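PDB 1N5V: actva-orf6 monooxygenase, which probably oxidises an aromatic polyketide intermediate as a monooxygenase of antibiotic biosynthesis, and binds a tetracyclic pyranonaphthoquinone lactone. Local coordinates for residues Gly9-Val14 and Val101-Arg106; Val13-Val18 and Ala58-Ala63; Gly44-Thr49 and Gln64-Gln69. One frame throughout, in Å; residues are numbered along the deposited sequence.

How the interactions relate
All three contacts lie in one antiparallel sheet with strands in the order 45-53, 58-65, 10-17, 99-109. Interactions 1 and 2 use the two edges of strand 10-17, share Val13 and Val14, and have centres about 13 Å apart. Interactions 2 and 3 follow each other along strand 58-65, their centres about 16 Å apart; Tyr62 O lies 2.9 Å from Thr49 N, a probable hydrogen bond. Interaction 3 returns to interaction 1, with Phe10 O 2.8 Å from Trp65 N. Each sends side chains to the ligand NOM: Phe102 and Ala12, Asn61 and Phe16, Trp65 and Ala48. The face carrying Val11, Met103, Val60 and Tyr62 packs on the second subunit, which also extends the sheet's edges.

Interaction 1. Residues Gly9-Val14 and Val101-Arg106; sequences GFVAVV and VFMTPR. With NOM (7-hydroxy-5-methyl-3,3a,5,11b-tetrahydro-1,4-dioxa-cyclopenta[a]anthracene-2,6,11-trione), chain C.
Val11, Val13, Val101 and Met103 join the first and last strands of the ferredoxin-like sheet, in the dimeric alpha-beta barrel family. Two antiparallel hydrogen-bonded pairs hold them: Val11 N reaches Met103 O at 2.8 Å, and Val13 N meets Val101 O at 3.1 Å, nearly straight (170°), each pair completed by a reciprocal bond. On the face of these four residues, Met103 starts with CG between its backbone N and carbonyl carbon (chi1 70°) and bends again at chi3. That folds it along strand 10-17: Met103 CG lies 3.7 Å from Val11 CB, and Met103 CE ends 3.6 Å from Val13 CG2.

On the other face, Phe10 CZ presses on Phe102 CD1 at 3.5 Å. The ring planes are only 18° apart but offset, with little of one ring over the other. Phe102 CE1 then touches the ligand methyl NOM C12 at 3.9 Å, and Ala12 CB lies 3.7 Å from NOM O3.

Strand 58-65 flanks strand 10-17 on its other edge, where Gly9 and Phe10 form a classic beta bulge opposite Trp65. On the outer edge of strand 99-109, Met103 to Pro105 pair antiparallel with a strand of the second subunit, extending the sheet.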
loop_
_atom_site.group_PDB
_atom_site.type_symbol
_atom_site.label_atom_id
_atom_site.label_comp_id
_atom_site.label_asym_id
_atom_site.label_seq_id
_atom_site.Cartn_x
_atom_site.Cartn_y
_atom_site.Cartn_z
ATOM N N GLY A 9 7.854 -10.955 -0.981
ATOM C CA GLY A 9 7.546 -11.540 -2.295
ATOM C C GLY A 9 6.101 -11.310 -2.717
ATOM O O GLY A 9 5.790 -11.572 -3.858
ATOM N N PHE A 10 5.230 -10.851 -1.825
ATOM C CA PHE A 10 3.835 -10.757 -2.170
ATOM C C PHE A 10 3.157 -9.782 -1.230
ATOM O O PHE A 10 3.386 -9.802 -0.039
ATOM C CB PHE A 10 3.204 -12.150 -2.096
ATOM C CG PHE A 10 1.773 -12.296 -2.529
ATOM C CD1 PHE A 10 1.451 -12.485 -3.862
ATOM C CD2 PHE A 10 0.748 -12.261 -1.599
ATOM C CE1 PHE A 10 0.134 -12.598 -4.270
ATOM C CE2 PHE A 10 -0.567 -12.389 -2.010
ATOM C CZ PHE A 10 -0.888 -12.609 -3.336
ATOM N N VAL A 11 2.298 -8.965 -1.805
ATOM C CA VAL A 11 1.565 -7.917 -1.149
ATOM C C VAL A 11 0.096 -8.035 -1.483
ATOM O O VAL A 11 -0.373 -8.171 -2.612
ATOM C CB VAL A 11 2.141 -6.543 -1.582
ATOM C CG1 VAL A 11 1.298 -5.354 -1.091
ATOM C CG2 VAL A 11 3.577 -6.353 -1.097
ATOM N N ALA A 12 -0.717 -7.868 -0.461
ATOM C CA ALA A 12 -2.176 -7.786 -0.531
ATOM C C ALA A 12 -2.548 -6.402 0.021
ATOM O O ALA A 12 -2.190 -5.963 1.118
ATOM C CB ALA A 12 -2.816 -8.901 0.297
ATOM N N VAL A 13 -3.264 -5.635 -0.763
ATOM C CA VAL A 13 -3.758 -4.314 -0.388
ATOM C C VAL A 13 -5.264 -4.500 -0.281
ATOM O O VAL A 13 -5.928 -4.751 -1.274
ATOM C CB VAL A 13 -3.416 -3.278 -1.459
ATOM C CG1 VAL A 13 -4.058 -1.954 -1.089
ATOM C CG2 VAL A 13 -1.907 -3.169 -1.616
ATOM N N VAL A 14 -5.787 -4.419 0.913
ATOM C CA VAL A 14 -7.164 -4.701 1.232
ATOM C C VAL A 14 -7.810 -3.410 1.731
ATOM O O VAL A 14 -7.485 -2.941 2.809
ATOM C CB VAL A 14 -7.297 -5.785 2.327
ATOM C CG1 VAL A 14 -8.747 -6.180 2.543
ATOM C CG2 VAL A 14 -6.509 -7.058 1.995
ATOM N N VAL A 101 -6.395 -6.409 -3.664
ATOM C CA VAL A 101 -5.568 -6.319 -4.860
ATOM C C VAL A 101 -4.288 -7.092 -4.563
ATOM O O VAL A 101 -3.712 -6.935 -3.486
ATOM C CB VAL A 101 -5.235 -4.875 -5.277
ATOM C CG1 VAL A 101 -4.463 -4.832 -6.604
ATOM C CG2 VAL A 101 -6.467 -3.988 -5.459
ATOM N N PHE A 102 -3.914 -8.063 -5.372
ATOM C CA PHE A 102 -2.705 -8.860 -5.147
ATOM C C PHE A 102 -1.644 -8.317 -6.099
ATOM O O PHE A 102 -1.871 -7.929 -7.238
ATOM C CB PHE A 102 -2.949 -10.354 -5.226
ATOM C CG PHE A 102 -4.067 -10.834 -4.341
ATOM C CD1 PHE A 102 -3.911 -10.922 -2.970
ATOM C CD2 PHE A 102 -5.288 -11.192 -4.857
ATOM C CE1 PHE A 102 -4.953 -11.321 -2.147
ATOM C CE2 PHE A 102 -6.348 -11.628 -4.083
ATOM C CZ PHE A 102 -6.180 -11.694 -2.708
ATOM N N MET A 103 -0.404 -8.324 -5.628
ATOM C CA MET A 103 0.690 -7.745 -6.319
ATOM C C MET A 103 2.038 -8.104 -5.758
ATOM O O MET A 103 2.294 -8.490 -4.609
ATOM C CB MET A 103 0.423 -6.192 -6.207
ATOM C CG MET A 103 0.600 -5.621 -4.837
ATOM S SD MET A 103 0.229 -3.853 -4.648
ATOM C CE MET A 103 -1.477 -3.796 -5.115
ATOM N N THR A 104 3.019 -7.791 -6.614
ATOM C CA THR A 104 4.430 -8.055 -6.259
ATOM C C THR A 104 5.223 -6.788 -6.302
ATOM O O THR A 104 5.164 -6.049 -7.308
ATOM C CB THR A 104 4.825 -9.091 -7.355
ATOM O OG1 THR A 104 4.377 -10.379 -6.854
ATOM C CG2 THR A 104 6.259 -9.138 -7.710
ATOM N N PRO A 105 6.072 -6.559 -5.320
ATOM C CA PRO A 105 6.932 -5.391 -5.333
ATOM C C PRO A 105 7.866 -5.455 -6.550
ATOM O O PRO A 105 8.295 -6.574 -6.815
ATOM C CB PRO A 105 7.640 -5.399 -4.005
ATOM C CG PRO A 105 7.124 -6.532 -3.201
ATOM C CD PRO A 105 6.265 -7.366 -4.113
ATOM N N ARG A 106 8.085 -4.365 -7.281
ATOM C CA ARG A 106 8.956 -4.406 -8.450
ATOM C C ARG A 106 10.152 -3.448 -8.357
ATOM O O ARG A 106 11.290 -3.904 -8.458
ATOM C CB ARG A 106 8.238 -4.167 -9.769
ATOM C CG ARG A 106 7.575 -5.337 -10.421
ATOM C CD ARG A 106 8.474 -6.537 -10.715
ATOM N NE ARG A 106 7.735 -7.788 -10.787
ATOM C CZ ARG A 106 7.947 -9.070 -10.589
ATOM N NH1 ARG A 106 9.111 -9.583 -10.200
ATOM N NH2 ARG A 106 6.950 -9.945 -10.762
HETATM C C1 NOM C . -3.480 -9.531 7.294
HETATM C C2 NOM C . -4.862 -9.477 7.257
HETATM C C3 NOM C . -5.519 -9.762 6.065
HETATM C C4 NOM C . -4.835 -10.114 4.892
HETATM C C5 NOM C . -3.444 -10.168 4.967
HETATM C C6 NOM C . -2.774 -9.898 6.157
HETATM C C10 NOM C . -6.946 -9.703 5.999
HETATM C C9 NOM C . -7.648 -9.992 4.784
HETATM C C8 NOM C . -6.974 -10.352 3.601
HETATM C C7 NOM C . -5.533 -10.411 3.672
HETATM O O3 NOM C . -4.962 -10.716 2.640
HETATM O O4 NOM C . -7.634 -9.402 6.971
HETATM O O2 NOM C . -2.717 -10.478 3.840
HETATM C C13 NOM C . -9.041 -9.914 4.819
HETATM C C14 NOM C . -9.712 -9.847 3.426
HETATM O O1 NOM C . -9.113 -10.562 2.395
HETATM C C11 NOM C . -7.698 -10.619 2.455
HETATM C C12 NOM C . -7.100 -10.607 1.072
HETATM C C15 NOM C . -11.201 -10.037 3.616
HETATM C C16 NOM C . -11.387 -9.709 5.123
HETATM O O5 NOM C . -12.545 -9.605 5.553
HETATM O O6 NOM C . -10.372 -9.577 5.822
#

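Interaction 2. Residues Val13-Val18 and Ala58-Ala63; sequences VVTFPV and AVVNYA. With NOM (7-hydroxy-5-methyl-3,3a,5,11b-tetrahydro-1,4-dioxa-cyclopenta[a]anthracene-2,6,11-trione), chain C.
Val13 CG1 meets Val60 CG1 at 3.9 Å in the apolar centre of two antiparallel strands, the central pair of the ferredoxin-like sheet. Beside it, Val13 CG2 lies 4.0 Å from Tyr62 CD1, so the two methyls of one valine touch two successive residues on this face. The valine and tyrosine surface continues into the dimer: Val60 packs on Met103 of the second subunit, the ring of Tyr62 stacks on Tyr62 of that chain, and Tyr62 OH is hydrogen-bonded to His51 there. Further along the same face, Thr15 lies alongside Val60 and puts CG2 4.0 Å from Ala58 CB.

Four backbone bonds run between the strands, two for each of the pairs Val14-Asn61 and Phe16-Val59. The straightest, Phe16 N to Val59 O, is 2.7 Å long with an N-H...O angle of 177°. The same carbonyl oxygen also sits at the edge of the Phe16 ring, near its plane.

The opposite face carries Val14, Phe16 and Asn61, and it roofs the ligand pocket. Val14 CG2 lies 3.7 Å from NOM C8. Phe16, with CG beside its backbone N (chi1 -64°), brings its ring edge toward the lactone, while helix 21-31 packs against the ring through Leu27. The polar edge is Asn61, whose CG is anti to the backbone N (chi1 175°). Its amide thus comes down over the aromatic face of the ligand, with Asn61 ND2 3.3 Å from NOM C2.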
loop_
_atom_site.group_PDB
_atom_site.type_symbol
_atom_site.label_atom_id
_atom_site.label_comp_id
_atom_site.label_asym_id
_atom_site.label_seq_id
_atom_site.Cartn_x
_atom_site.Cartn_y
_atom_site.Cartn_z
ATOM N N VAL A 13 -3.264 -5.635 -0.763
ATOM C CA VAL A 13 -3.758 -4.314 -0.388
ATOM C C VAL A 13 -5.264 -4.500 -0.281
ATOM O O VAL A 13 -5.928 -4.751 -1.274
ATOM C CB VAL A 13 -3.416 -3.278 -1.459
ATOM C CG1 VAL A 13 -4.058 -1.954 -1.089
ATOM C CG2 VAL A 13 -1.907 -3.169 -1.616
ATOM N N VAL A 14 -5.787 -4.419 0.913
ATOM C CA VAL A 14 -7.164 -4.701 1.232
ATOM C C VAL A 14 -7.810 -3.410 1.731
ATOM O O VAL A 14 -7.485 -2.941 2.809
ATOM C CB VAL A 14 -7.297 -5.785 2.327
ATOM C CG1 VAL A 14 -8.747 -6.180 2.543
ATOM C CG2 VAL A 14 -6.509 -7.058 1.995
ATOM N N THR A 15 -8.812 -2.981 1.016
ATOM C CA THR A 15 -9.629 -1.824 1.260
ATOM C C THR A 15 -11.015 -2.108 1.814
ATOM O O THR A 15 -11.788 -2.790 1.127
ATOM C CB THR A 15 -9.837 -1.048 -0.062
ATOM O OG1 THR A 15 -8.511 -0.673 -0.482
ATOM C CG2 THR A 15 -10.607 0.245 0.157
ATOM N N PHE A 16 -11.307 -1.588 2.997
ATOM C CA PHE A 16 -12.606 -1.787 3.632
ATOM C C PHE A 16 -13.440 -0.499 3.593
ATOM O O PHE A 16 -13.048 0.485 4.235
ATOM C CB PHE A 16 -12.434 -2.106 5.137
ATOM C CG PHE A 16 -11.716 -3.382 5.470
ATOM C CD1 PHE A 16 -10.319 -3.397 5.456
ATOM C CD2 PHE A 16 -12.392 -4.530 5.834
ATOM C CE1 PHE A 16 -9.619 -4.567 5.703
ATOM C CE2 PHE A 16 -11.686 -5.708 6.121
ATOM C CZ PHE A 16 -10.304 -5.730 6.037
ATOM N N PRO A 17 -14.595 -0.533 2.953
ATOM C CA PRO A 17 -15.496 0.607 2.825
ATOM C C PRO A 17 -16.332 0.858 4.060
ATOM O O PRO A 17 -17.013 -0.026 4.566
ATOM C CB PRO A 17 -16.334 0.271 1.583
ATOM C CG PRO A 17 -16.413 -1.225 1.627
ATOM C CD PRO A 17 -15.106 -1.710 2.202
ATOM N N VAL A 18 -16.146 2.030 4.701
ATOM C CA VAL A 18 -16.807 2.354 5.973
ATOM C C VAL A 18 -17.570 3.674 5.879
ATOM O O VAL A 18 -17.416 4.450 4.925
ATOM C CB VAL A 18 -15.826 2.390 7.161
ATOM C CG1 VAL A 18 -15.116 1.026 7.358
ATOM C CG2 VAL A 18 -14.811 3.528 7.014
ATOM N N ALA A 58 -12.550 4.918 4.081
ATOM C CA ALA A 58 -12.008 3.569 3.971
ATOM C C ALA A 58 -10.874 3.303 4.923
ATOM O O ALA A 58 -10.220 4.224 5.425
ATOM C CB ALA A 58 -11.562 3.366 2.498
ATOM N N VAL A 59 -10.718 2.049 5.277
ATOM C CA VAL A 59 -9.570 1.562 6.022
ATOM C C VAL A 59 -8.804 0.662 5.063
ATOM O O VAL A 59 -9.446 -0.104 4.359
ATOM C CB VAL A 59 -9.887 0.805 7.325
ATOM C CG1 VAL A 59 -8.635 0.096 7.857
ATOM C CG2 VAL A 59 -10.403 1.804 8.330
ATOM N N VAL A 60 -7.528 0.864 4.867
ATOM C CA VAL A 60 -6.718 0.110 3.920
ATOM C C VAL A 60 -5.626 -0.668 4.637
ATOM O O VAL A 60 -4.867 -0.112 5.436
ATOM C CB VAL A 60 -6.052 1.065 2.932
ATOM C CG1 VAL A 60 -5.166 0.272 1.954
ATOM C CG2 VAL A 60 -7.076 1.876 2.133
ATOM N N ASN A 61 -5.480 -1.939 4.411
ATOM C CA ASN A 61 -4.431 -2.787 4.980
ATOM C C ASN A 61 -3.392 -3.032 3.858
ATOM O O ASN A 61 -3.803 -3.526 2.834
ATOM C CB ASN A 61 -5.052 -4.153 5.326
ATOM C CG ASN A 61 -4.099 -5.224 5.810
ATOM O OD1 ASN A 61 -2.988 -4.974 6.205
ATOM N ND2 ASN A 61 -4.469 -6.500 5.954
ATOM N N TYR A 62 -2.140 -2.725 4.005
ATOM C CA TYR A 62 -1.006 -3.010 3.164
ATOM C C TYR A 62 -0.284 -4.158 3.872
ATOM O O TYR A 62 0.193 -3.917 4.991
ATOM C CB TYR A 62 -0.032 -1.829 3.057
ATOM C CG TYR A 62 1.173 -2.069 2.188
ATOM C CD1 TYR A 62 1.074 -2.029 0.805
ATOM C CD2 TYR A 62 2.416 -2.352 2.747
ATOM C CE1 TYR A 62 2.181 -2.267 -0.057
ATOM C CE2 TYR A 62 3.520 -2.619 1.944
ATOM C CZ TYR A 62 3.370 -2.568 0.564
ATOM O OH TYR A 62 4.453 -2.860 -0.211
ATOM N N ALA A 63 -0.450 -5.367 3.378
ATOM C CA ALA A 63 0.055 -6.571 4.006
ATOM C C ALA A 63 1.216 -7.170 3.220
ATOM O O ALA A 63 1.220 -7.307 1.974
ATOM C CB ALA A 63 -1.100 -7.531 4.168
HETATM C C1 NOM C . -3.480 -9.531 7.294
HETATM C C2 NOM C . -4.862 -9.477 7.257
HETATM C C3 NOM C . -5.519 -9.762 6.065
HETATM C C4 NOM C . -4.835 -10.114 4.892
HETATM C C5 NOM C . -3.444 -10.168 4.967
HETATM C C6 NOM C . -2.774 -9.898 6.157
HETATM C C10 NOM C . -6.946 -9.703 5.999
HETATM C C9 NOM C . -7.648 -9.992 4.784
HETATM C C8 NOM C . -6.974 -10.352 3.601
HETATM C C7 NOM C . -5.533 -10.411 3.672
HETATM O O3 NOM C . -4.962 -10.716 2.640
HETATM O O4 NOM C . -7.634 -9.402 6.971
HETATM O O2 NOM C . -2.717 -10.478 3.840
HETATM C C13 NOM C . -9.041 -9.914 4.819
HETATM C C14 NOM C . -9.712 -9.847 3.426
HETATM O O1 NOM C . -9.113 -10.562 2.395
HETATM C C11 NOM C . -7.698 -10.619 2.455
HETATM C C12 NOM C . -7.100 -10.607 1.072
HETATM C C15 NOM C . -11.201 -10.037 3.616
HETATM C C16 NOM C . -11.387 -9.709 5.123
HETATM O O5 NOM C . -12.545 -9.605 5.553
HETATM O O6 NOM C . -10.372 -9.577 5.822
#

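Interaction 3. Residues Gly44-Thr49 and Gln64-Gln69; sequences GFLSAT and QWESEQ. With NOM (7-hydroxy-5-methyl-3,3a,5,11b-tetrahydro-1,4-dioxa-cyclopenta[a]anthracene-2,6,11-trione), chain C.
Phe45 and Trp65 pair across a beta hairpin, strands 45-53 and 58-65 of the ferredoxin-like sheet, and their side chains form one wall of the ligand pocket. The aromatic contact is T-shaped: the edge of Phe45 is turned to the face of the indole, the planes stand at 67°, and Phe45 CD1 lies 3.7 Å from Trp65 CZ2. The backbone joins in, since Phe45 CA sits over the indole's six-membered ring in a CH-pi contact, 3.9 Å from its centroid.

Among the backbone bonds, a classic beta bulge stands out. Leu46 and Ser47 both face Gln64, and Gln64 O takes a firm bond from Leu46 N (2.9 Å) and a weak one from Ser47 N. Gln64 N returns a bond to Ser47 O, and Glu66 N binds Gly44 O at the hairpin's far end. Gly44 has a positive phi, at which a CB would press on the preceding carbonyl oxygen.

Apolar packing comes from Leu46, whose CD1 approaches Glu66 CG at 3.9 Å, the two side chains crossing at about a right angle.

Two side-chain hydrogen bonds complete the account. Ser47 OG, set by chi1 70° between its backbone N and carbonyl carbon, donates to Gln64 OE1 at 2.7 Å from above the amide plane; OE1 also receives the N-terminal amine of Ala1. On the pocket side, where Tyr71 OH is also bonded to the ligand, Trp65 NE1 donates to NOM O2 at 2.9 Å.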
loop_
_atom_site.group_PDB
_atom_site.type_symbol
_atom_site.label_atom_id
_atom_site.label_comp_id
_atom_site.label_asym_id
_atom_site.label_seq_id
_atom_site.Cartn_x
_atom_site.Cartn_y
_atom_site.Cartn_z
ATOM N N GLY A 44 5.916 -17.004 7.032
ATOM C CA GLY A 44 5.755 -16.209 5.842
ATOM C C GLY A 44 5.169 -14.825 6.088
ATOM O O GLY A 44 5.308 -13.978 5.206
ATOM N N PHE A 45 4.498 -14.587 7.178
ATOM C CA PHE A 45 3.832 -13.285 7.404
ATOM C C PHE A 45 4.822 -12.205 7.757
ATOM O O PHE A 45 5.616 -12.545 8.648
ATOM C CB PHE A 45 2.872 -13.419 8.598
ATOM C CG PHE A 45 2.245 -12.101 9.020
ATOM C CD1 PHE A 45 1.323 -11.481 8.210
ATOM C CD2 PHE A 45 2.565 -11.535 10.239
ATOM C CE1 PHE A 45 0.715 -10.303 8.636
ATOM C CE2 PHE A 45 1.966 -10.350 10.658
ATOM C CZ PHE A 45 1.016 -9.735 9.848
ATOM N N LEU A 46 4.832 -11.076 7.083
ATOM C CA LEU A 46 5.777 -10.017 7.378
ATOM C C LEU A 46 5.106 -8.830 8.069
ATOM O O LEU A 46 5.706 -8.169 8.920
ATOM C CB LEU A 46 6.563 -9.602 6.116
ATOM C CG LEU A 46 7.473 -10.696 5.490
ATOM C CD1 LEU A 46 8.199 -10.293 4.212
ATOM C CD2 LEU A 46 8.543 -11.113 6.527
ATOM N N SER A 47 3.896 -8.419 7.745
ATOM C CA SER A 47 3.275 -7.294 8.413
ATOM C C SER A 47 1.904 -7.047 7.828
ATOM O O SER A 47 1.624 -7.515 6.734
ATOM C CB SER A 47 4.096 -5.996 8.217
ATOM O OG SER A 47 4.013 -5.545 6.860
ATOM N N ALA A 48 1.060 -6.412 8.603
ATOM C CA ALA A 48 -0.229 -5.915 8.122
ATOM C C ALA A 48 -0.370 -4.501 8.726
ATOM O O ALA A 48 -0.520 -4.355 9.962
ATOM C CB ALA A 48 -1.377 -6.835 8.465
ATOM N N THR A 49 -0.326 -3.494 7.864
ATOM C CA THR A 49 -0.471 -2.106 8.353
ATOM C C THR A 49 -1.795 -1.469 7.966
ATOM O O THR A 49 -2.120 -1.468 6.783
ATOM C CB THR A 49 0.654 -1.237 7.812
ATOM O OG1 THR A 49 1.858 -1.902 8.252
ATOM C CG2 THR A 49 0.589 0.187 8.311
ATOM N N GLN A 64 2.287 -7.491 3.906
ATOM C CA GLN A 64 3.524 -8.009 3.301
ATOM C C GLN A 64 3.697 -9.487 3.645
ATOM O O GLN A 64 3.469 -9.852 4.798
ATOM C CB GLN A 64 4.732 -7.270 3.902
ATOM C CG GLN A 64 5.011 -5.863 3.446
ATOM C CD GLN A 64 6.122 -5.181 4.245
ATOM O OE1 GLN A 64 6.296 -5.427 5.459
ATOM N NE2 GLN A 64 6.900 -4.284 3.639
ATOM N N TRP A 65 3.993 -10.330 2.650
ATOM C CA TRP A 65 4.121 -11.740 2.747
ATOM C C TRP A 65 5.412 -12.169 2.031
ATOM O O TRP A 65 5.791 -11.502 1.071
ATOM C CB TRP A 65 2.973 -12.571 2.093
ATOM C CG TRP A 65 1.757 -12.479 2.951
ATOM C CD1 TRP A 65 0.835 -11.450 2.915
ATOM C CD2 TRP A 65 1.391 -13.361 4.038
ATOM N NE1 TRP A 65 -0.077 -11.682 3.916
ATOM C CE2 TRP A 65 0.212 -12.841 4.600
ATOM C CE3 TRP A 65 1.913 -14.508 4.569
ATOM C CZ2 TRP A 65 -0.453 -13.444 5.644
ATOM C CZ3 TRP A 65 1.268 -15.143 5.621
ATOM C CH2 TRP A 65 0.093 -14.606 6.166
ATOM N N GLU A 66 6.012 -13.286 2.473
ATOM C CA GLU A 66 7.281 -13.633 1.817
ATOM C C GLU A 66 7.044 -14.145 0.400
ATOM O O GLU A 66 7.832 -13.900 -0.525
ATOM C CB GLU A 66 8.125 -14.565 2.628
ATOM C CG GLU A 66 8.519 -14.207 4.043
ATOM C CD GLU A 66 9.542 -15.174 4.625
ATOM O OE1 GLU A 66 9.664 -16.318 4.106
ATOM O OE2 GLU A 66 10.267 -14.828 5.592
ATOM N N SER A 67 5.908 -14.769 0.167
ATOM C CA SER A 67 5.563 -15.311 -1.136
ATOM C C SER A 67 4.061 -15.548 -1.156
ATOM O O SER A 67 3.386 -15.575 -0.102
ATOM C CB SER A 67 6.348 -16.627 -1.369
ATOM O OG SER A 67 5.830 -17.619 -0.501
ATOM N N GLU A 68 3.589 -15.834 -2.362
ATOM C CA GLU A 68 2.176 -16.185 -2.542
ATOM C C GLU A 68 1.843 -17.519 -1.919
ATOM O O GLU A 68 0.738 -17.804 -1.365
ATOM C CB GLU A 68 1.893 -16.212 -4.076
ATOM C CG GLU A 68 0.419 -16.375 -4.352
ATOM C CD GLU A 68 -0.008 -16.548 -5.804
ATOM O OE1 GLU A 68 0.622 -16.094 -6.783
ATOM O OE2 GLU A 68 -1.060 -17.192 -5.994
ATOM N N GLN A 69 2.801 -18.464 -2.069
ATOM C CA GLN A 69 2.509 -19.808 -1.481
ATOM C C GLN A 69 2.319 -19.682 0.028
ATOM O O GLN A 69 1.424 -20.277 0.612
ATOM C CB GLN A 69 3.576 -20.863 -1.761
ATOM C CG GLN A 69 3.111 -22.186 -1.118
ATOM C CD GLN A 69 4.117 -23.303 -1.141
ATOM O OE1 GLN A 69 3.768 -24.479 -1.378
ATOM N NE2 GLN A 69 5.369 -22.956 -0.926
HETATM C C1 NOM C . -3.480 -9.531 7.294
HETATM C C2 NOM C . -4.862 -9.477 7.257
HETATM C C3 NOM C . -5.519 -9.762 6.065
HETATM C C4 NOM C . -4.835 -10.114 4.892
HETATM C C5 NOM C . -3.444 -10.168 4.967
HETATM C C6 NOM C . -2.774 -9.898 6.157
HETATM C C10 NOM C . -6.946 -9.703 5.999
HETATM C C9 NOM C . -7.648 -9.992 4.784
HETATM C C8 NOM C . -6.974 -10.352 3.601
HETATM C C7 NOM C . -5.533 -10.411 3.672
HETATM O O3 NOM C . -4.962 -10.716 2.640
HETATM O O4 NOM C . -7.634 -9.402 6.971
HETATM O O2 NOM C . -2.717 -10.478 3.840
HETATM C C13 NOM C . -9.041 -9.914 4.819
HETATM C C14 NOM C . -9.712 -9.847 3.426
HETATM O O1 NOM C . -9.113 -10.562 2.395
HETATM C C11 NOM C . -7.698 -10.619 2.455
HETATM C C12 NOM C . -7.100 -10.607 1.072
HETATM C C15 NOM C . -11.201 -10.037 3.616
HETATM C C16 NOM C . -11.387 -9.709 5.123
HETATM O O5 NOM C . -12.545 -9.605 5.553
HETATM O O6 NOM C . -10.372 -9.577 5.822
#